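Local coordinates for protein probable mannosyltransferase KTR4 (Saccharomyces cerevisiae, PDB 5A07) that is a probable mannosyltransferase with a GT-A-type glycosyltransferase fold, and binds guanosine-5'-diphosphate together with a manganese ion, at residues E232-Y243 / F374-T385. Residues are numbered along the deposited sequence; the frame is centred on the assembly and turned at random.
With MN (manganese (II) ion), chain G; GDP (guanosine-5'-diphosphate), chain F.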
loop_
_atom_site.group_PDB
_atom_site.type_symbol
_atom_site.label_atom_id
_atom_site.label_comp_id
_atom_site.label_asym_id
_atom_site.label_seq_id
_atom_site.Cartn_x
_atom_site.Cartn_y
_atom_site.Cartn_z
ATOM N N GLU B 232 3.473 -5.499 9.201
ATOM C CA GLU B 232 3.488 -4.571 10.329
ATOM C C GLU B 232 3.028 -5.293 11.601
ATOM O O GLU B 232 2.425 -6.367 11.534
ATOM C CB GLU B 232 2.542 -3.394 10.111
ATOM C CG GLU B 232 3.018 -2.469 9.019
ATOM C CD GLU B 232 2.546 -1.031 9.131
ATOM O OE1 GLU B 232 1.653 -0.703 9.955
ATOM O OE2 GLU B 232 2.930 -0.275 8.217
ATOM N N PRO B 233 3.382 -4.731 12.740
ATOM C CA PRO B 233 2.938 -5.352 13.984
ATOM C C PRO B 233 1.416 -5.369 14.128
ATOM O O PRO B 233 0.736 -4.473 13.632
ATOM C CB PRO B 233 3.537 -4.444 15.072
ATOM C CG PRO B 233 4.670 -3.791 14.414
ATOM C CD PRO B 233 4.216 -3.572 13.000
ATOM N N ASN B 234 0.919 -6.362 14.859
ATOM C CA ASN B 234 -0.492 -6.358 15.271
ATOM C C ASN B 234 -1.526 -6.494 14.109
ATOM O O ASN B 234 -2.574 -5.904 14.158
ATOM C CB ASN B 234 -0.802 -5.092 16.070
ATOM C CG ASN B 234 -2.002 -5.279 16.971
ATOM O OD1 ASN B 234 -2.368 -6.405 17.311
ATOM N ND2 ASN B 234 -2.661 -4.181 17.315
ATOM N N VAL B 235 -1.203 -7.290 13.103
ATOM C CA VAL B 235 -2.142 -7.537 12.023
ATOM C C VAL B 235 -2.545 -8.959 12.075
ATOM O O VAL B 235 -1.931 -9.797 12.777
ATOM C CB VAL B 235 -1.545 -7.166 10.640
ATOM C CG1 VAL B 235 -1.088 -5.759 10.665
ATOM C CG2 VAL B 235 -0.382 -8.081 10.253
ATOM N N ASN B 236 -3.570 -9.263 11.306
ATOM C CA ASN B 236 -4.172 -10.585 11.279
ATOM C C ASN B 236 -4.331 -11.086 9.879
ATOM O O ASN B 236 -4.617 -10.292 8.978
ATOM C CB ASN B 236 -5.578 -10.537 11.936
ATOM C CG ASN B 236 -5.505 -10.077 13.393
ATOM O OD1 ASN B 236 -5.105 -10.838 14.268
ATOM N ND2 ASN B 236 -5.732 -8.815 13.611
ATOM N N PHE B 237 -4.108 -12.379 9.700
ATOM C CA PHE B 237 -4.394 -13.059 8.469
ATOM C C PHE B 237 -5.425 -14.103 8.743
ATOM O O PHE B 237 -5.330 -14.870 9.736
ATOM C CB PHE B 237 -3.162 -13.708 7.895
ATOM C CG PHE B 237 -2.106 -12.712 7.440
ATOM C CD1 PHE B 237 -2.181 -12.102 6.199
ATOM C CD2 PHE B 237 -1.119 -12.313 8.300
ATOM C CE1 PHE B 237 -1.271 -11.123 5.831
ATOM C CE2 PHE B 237 -0.209 -11.372 7.936
ATOM C CZ PHE B 237 -0.310 -10.738 6.716
ATOM N N TYR B 238 -6.363 -14.271 7.835
ATOM C CA TYR B 238 -7.513 -15.172 8.098
ATOM C C TYR B 238 -7.635 -16.346 7.180
ATOM O O TYR B 238 -8.387 -17.274 7.553
ATOM C CB TYR B 238 -8.859 -14.407 8.042
ATOM C CG TYR B 238 -8.938 -13.276 9.018
ATOM C CD1 TYR B 238 -8.974 -13.518 10.428
ATOM C CD2 TYR B 238 -8.982 -11.968 8.607
ATOM C CE1 TYR B 238 -8.976 -12.458 11.361
ATOM C CE2 TYR B 238 -9.019 -10.931 9.535
ATOM C CZ TYR B 238 -9.041 -11.204 10.910
ATOM O OH TYR B 238 -9.047 -10.149 11.759
ATOM N N CYS B 239 -6.918 -16.370 6.044
ATOM C CA CYS B 239 -7.199 -17.346 5.038
ATOM C C CYS B 239 -5.955 -17.979 4.504
ATOM O O CYS B 239 -4.964 -17.306 4.225
ATOM C CB CYS B 239 -7.960 -16.691 3.864
ATOM S SG CYS B 239 -9.425 -15.772 4.329
ATOM N N LYS B 240 -6.029 -19.278 4.281
ATOM C CA LYS B 240 -4.896 -20.003 3.765
ATOM C C LYS B 240 -4.583 -19.630 2.312
ATOM O O LYS B 240 -5.462 -19.624 1.456
ATOM C CB LYS B 240 -5.164 -21.491 3.823
ATOM C CG LYS B 240 -5.062 -22.010 5.246
ATOM C CD LYS B 240 -4.840 -23.504 5.316
ATOM C CE LYS B 240 -5.430 -24.042 6.630
ATOM N NZ LYS B 240 -6.809 -24.476 6.333
ATOM N N ILE B 241 -3.304 -19.451 2.066
ATOM C CA ILE B 241 -2.788 -19.129 0.751
ATOM C C ILE B 241 -1.868 -20.245 0.325
ATOM O O ILE B 241 -0.787 -20.414 0.898
ATOM C CB ILE B 241 -2.040 -17.803 0.759
ATOM C CG1 ILE B 241 -2.987 -16.711 1.216
ATOM C CG2 ILE B 241 -1.421 -17.501 -0.645
ATOM C CD1 ILE B 241 -4.094 -16.363 0.202
ATOM N N ASN B 242 -2.302 -21.007 -0.684
ATOM C CA ASN B 242 -1.639 -22.240 -1.092
ATOM C C ASN B 242 -0.871 -22.182 -2.446
ATOM O O ASN B 242 -0.673 -23.189 -3.108
ATOM C CB ASN B 242 -2.675 -23.356 -1.109
ATOM C CG ASN B 242 -3.052 -23.756 0.282
ATOM O OD1 ASN B 242 -2.202 -23.971 1.116
ATOM N ND2 ASN B 242 -4.305 -23.857 0.535
ATOM N N TYR B 243 -0.456 -21.004 -2.828
ATOM C CA TYR B 243 0.415 -20.772 -3.962
ATOM C C TYR B 243 1.448 -19.774 -3.533
ATOM O O TYR B 243 1.213 -18.973 -2.631
ATOM C CB TYR B 243 -0.351 -20.253 -5.188
ATOM C CG TYR B 243 -1.113 -18.959 -4.966
ATOM C CD1 TYR B 243 -2.344 -18.974 -4.387
ATOM C CD2 TYR B 243 -0.537 -17.740 -5.301
ATOM C CE1 TYR B 243 -3.034 -17.809 -4.150
ATOM C CE2 TYR B 243 -1.197 -16.582 -5.071
ATOM C CZ TYR B 243 -2.452 -16.611 -4.503
ATOM O OH TYR B 243 -3.128 -15.477 -4.264
ATOM N N PHE B 374 -5.450 -8.517 -4.056
ATOM C CA PHE B 374 -5.371 -9.858 -3.496
ATOM C C PHE B 374 -6.636 -10.126 -2.700
ATOM O O PHE B 374 -6.644 -10.128 -1.449
ATOM C CB PHE B 374 -4.122 -10.021 -2.600
ATOM C CG PHE B 374 -2.912 -10.463 -3.353
ATOM C CD1 PHE B 374 -2.835 -11.741 -3.855
ATOM C CD2 PHE B 374 -1.847 -9.566 -3.592
ATOM C CE1 PHE B 374 -1.712 -12.140 -4.599
ATOM C CE2 PHE B 374 -0.755 -9.981 -4.311
ATOM C CZ PHE B 374 -0.677 -11.264 -4.828
ATOM N N ARG B 375 -7.722 -10.376 -3.422
ATOM C CA ARG B 375 -9.024 -10.582 -2.796
ATOM C C ARG B 375 -8.974 -11.734 -1.794
ATOM O O ARG B 375 -9.688 -11.710 -0.772
ATOM C CB ARG B 375 -10.113 -10.840 -3.866
ATOM C CG ARG B 375 -10.427 -9.594 -4.697
ATOM C CD ARG B 375 -11.311 -9.962 -5.877
ATOM N NE ARG B 375 -12.693 -10.307 -5.461
ATOM C CZ ARG B 375 -13.634 -10.738 -6.295
ATOM N NH1 ARG B 375 -13.384 -10.841 -7.626
ATOM N NH2 ARG B 375 -14.821 -11.065 -5.831
ATOM N N ASP B 376 -8.167 -12.729 -2.088
ATOM C CA ASP B 376 -8.123 -13.947 -1.314
ATOM C C ASP B 376 -7.346 -13.808 -0.007
ATOM O O ASP B 376 -7.433 -14.745 0.833
ATOM C CB ASP B 376 -7.560 -15.158 -2.135
ATOM C CG ASP B 376 -6.185 -14.865 -2.811
ATOM O OD1 ASP B 376 -5.806 -13.656 -3.088
ATOM O OD2 ASP B 376 -5.457 -15.837 -3.138
ATOM N N ILE B 377 -6.566 -12.729 0.146
ATOM C CA ILE B 377 -5.742 -12.555 1.359
ATOM C C ILE B 377 -6.613 -11.871 2.403
ATOM O O ILE B 377 -6.755 -10.651 2.439
ATOM C CB ILE B 377 -4.392 -11.871 1.111
ATOM C CG1 ILE B 377 -3.601 -12.705 0.125
ATOM C CG2 ILE B 377 -3.712 -11.730 2.480
ATOM C CD1 ILE B 377 -2.228 -12.147 -0.175
ATOM N N GLY B 378 -7.260 -12.690 3.237
ATOM C CA GLY B 378 -8.053 -12.185 4.321
ATOM C C GLY B 378 -7.091 -11.482 5.338
ATOM O O GLY B 378 -6.087 -12.082 5.747
ATOM N N TYR B 379 -7.361 -10.251 5.688
ATOM C CA TYR B 379 -6.362 -9.438 6.381
ATOM C C TYR B 379 -6.983 -8.336 7.189
ATOM O O TYR B 379 -8.011 -7.692 6.768
ATOM C CB TYR B 379 -5.472 -8.716 5.362
ATOM C CG TYR B 379 -4.505 -7.738 5.985
ATOM C CD1 TYR B 379 -3.283 -8.187 6.425
ATOM C CD2 TYR B 379 -4.722 -6.371 5.925
ATOM C CE1 TYR B 379 -2.322 -7.288 6.920
ATOM C CE2 TYR B 379 -3.822 -5.450 6.417
ATOM C CZ TYR B 379 -2.599 -5.939 6.959
ATOM O OH TYR B 379 -1.625 -5.078 7.397
ATOM N N HIS B 380 -6.429 -8.081 8.371
ATOM C CA HIS B 380 -6.887 -6.929 9.199
ATOM C C HIS B 380 -5.752 -6.172 9.782
ATOM O O HIS B 380 -4.813 -6.781 10.301
ATOM C CB HIS B 380 -7.807 -7.447 10.285
ATOM C CG HIS B 380 -8.034 -6.510 11.424
ATOM N ND1 HIS B 380 -7.408 -6.660 12.643
ATOM C CD2 HIS B 380 -8.843 -5.440 11.553
ATOM C CE1 HIS B 380 -7.855 -5.734 13.492
ATOM N NE2 HIS B 380 -8.722 -4.975 12.845
ATOM N N HIS B 381 -5.875 -4.843 9.742
ATOM C CA HIS B 381 -5.066 -3.927 10.509
ATOM C C HIS B 381 -6.079 -2.925 10.981
ATOM O O HIS B 381 -6.875 -2.361 10.185
ATOM C CB HIS B 381 -4.030 -3.247 9.610
ATOM C CG HIS B 381 -3.164 -2.197 10.273
ATOM N ND1 HIS B 381 -3.646 -1.038 10.820
ATOM C CD2 HIS B 381 -1.822 -2.156 10.464
ATOM C CE1 HIS B 381 -2.640 -0.299 11.264
ATOM N NE2 HIS B 381 -1.532 -0.971 11.062
ATOM N N THR B 382 -6.082 -2.633 12.253
ATOM C CA THR B 382 -7.131 -1.723 12.759
ATOM C C THR B 382 -7.238 -0.411 11.945
ATOM O O THR B 382 -6.235 0.146 11.625
ATOM C CB THR B 382 -6.926 -1.344 14.303
ATOM O OG1 THR B 382 -8.021 -0.482 14.666
ATOM C CG2 THR B 382 -5.647 -0.571 14.579
ATOM N N PRO B 383 -8.436 0.050 11.592
ATOM C CA PRO B 383 -9.778 -0.477 11.868
ATOM C C PRO B 383 -10.447 -1.222 10.694
ATOM O O PRO B 383 -11.671 -1.405 10.711
ATOM C CB PRO B 383 -10.580 0.794 12.069
ATOM C CG PRO B 383 -9.990 1.770 11.110
ATOM C CD PRO B 383 -8.517 1.421 11.031
ATOM N N TYR B 384 -9.683 -1.724 9.734
ATOM C CA TYR B 384 -10.298 -2.236 8.492
ATOM C C TYR B 384 -9.900 -3.648 8.211
ATOM O O TYR B 384 -8.776 -4.101 8.531
ATOM C CB TYR B 384 -9.903 -1.322 7.333
ATOM C CG TYR B 384 -10.317 0.145 7.460
ATOM C CD1 TYR B 384 -11.631 0.508 7.536
ATOM C CD2 TYR B 384 -9.377 1.146 7.514
ATOM C CE1 TYR B 384 -11.985 1.812 7.718
ATOM C CE2 TYR B 384 -9.706 2.482 7.623
ATOM C CZ TYR B 384 -11.019 2.801 7.707
ATOM O OH TYR B 384 -11.402 4.067 7.860
ATOM N N THR B 385 -10.805 -4.346 7.532
ATOM C CA THR B 385 -10.623 -5.752 7.236
ATOM C C THR B 385 -11.037 -6.064 5.802
ATOM O O THR B 385 -12.088 -5.604 5.350
ATOM C CB THR B 385 -11.497 -6.616 8.159
ATOM O OG1 THR B 385 -11.096 -6.412 9.523
ATOM C CG2 THR B 385 -11.318 -8.040 7.902
HETATM MN MN MN G . 0.585 0.004 11.713
HETATM P PB GDP F . 0.373 3.368 11.253
HETATM O O1B GDP F . -0.445 3.755 12.427
HETATM O O2B GDP F . 0.520 4.289 10.184
HETATM O O3B GDP F . 0.139 1.960 10.853
HETATM O O3A GDP F . 1.861 3.517 11.883
HETATM P PA GDP F . 2.810 2.484 12.624
HETATM O O1A GDP F . 3.287 2.960 13.927
HETATM O O2A GDP F . 2.371 1.078 12.622
HETATM O "O5'" GDP F . 4.081 2.582 11.693
HETATM C "C5'" GDP F . 4.314 1.960 10.423
HETATM C "C4'" GDP F . 5.419 0.919 10.457
HETATM O "O4'" GDP F . 6.641 1.601 10.767
HETATM C "C3'" GDP F . 5.236 -0.174 11.496
HETATM O "O3'" GDP F . 5.870 -1.383 11.010
HETATM C "C2'" GDP F . 5.967 0.402 12.719
HETATM O "O2'" GDP F . 6.483 -0.618 13.563
HETATM C "C1'" GDP F . 7.088 1.111 12.046
HETATM N N9 GDP F . 7.568 2.313 12.769
HETATM C C8 GDP F . 6.902 3.462 13.055
HETATM N N7 GDP F . 7.768 4.349 13.692
HETATM C C5 GDP F . 8.984 3.727 13.772
HETATM C C6 GDP F . 10.305 4.113 14.306
HETATM O O6 GDP F . 10.347 5.281 14.808
HETATM N N1 GDP F . 11.296 3.214 14.230
HETATM C C2 GDP F . 11.116 1.948 13.696
HETATM N N2 GDP F . 12.141 1.104 13.660
HETATM N N3 GDP F . 9.910 1.542 13.192
HETATM C C4 GDP F . 8.873 2.400 13.160
HETATM O O HOH W 1 1.062 -5.946 7.466
HETATM O O HOH W 2 1.118 -1.888 13.077
HETATM O O HOH W 3 -3.966 -3.650 14.055
HETATM O O HOH W 4 -11.065 -8.317 11.493
HETATM O O HOH W 5 -5.142 -14.645 4.593
HETATM O O HOH W 6 -0.589 0.682 13.659
#
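The edge of the Phe374 ring meets the Tyr243 hydroxyl, and Tyr243 OH donates to the syn lone pair of Asp376 OD2 (2.6 Å). With CG between backbone N and carbonyl carbon (chi1 52°), the Asp376 carboxylate is presented to it. Ile377 lays CG1 against Ile241 CD1 and CG2 at the Phe237 ring edge. Gly378, lacking a side chain, lets Cys239 SG, disulfide-bonded to Cys397, approach its CA (3.8 Å); Gly378 O accepts from Tyr238 N, well above the carbonyl plane. Next, 379-381 pairs antiparallel with 236-237 in a three-stranded sheet, completed by 384-386, within the GT-A fold. Tyr379, aromatic with a polar end, crosses Phe237 obliquely (planes at 57°), packs on Val235 and hydrogen-bonds Asn320 through OH. His380 and Asn236 exchange two backbone hydrogen bonds; their side chains share the opposite face, where imidazole supplies an acceptor: Asn236 ND2 donates to His380 ND1 (2.9 Å), near the ring plane but bent, at 137°. His381 ND1 donates to Thr382 O, fixing the ring's rotation and leaving NE2 to bind manganese at 2.4 Å. Glu232, a carboxylate donor, binds it through OE1 (2.2 Å) while OE2 salt-bridges Arg230; two GDP oxygens and two waters complete six ligands.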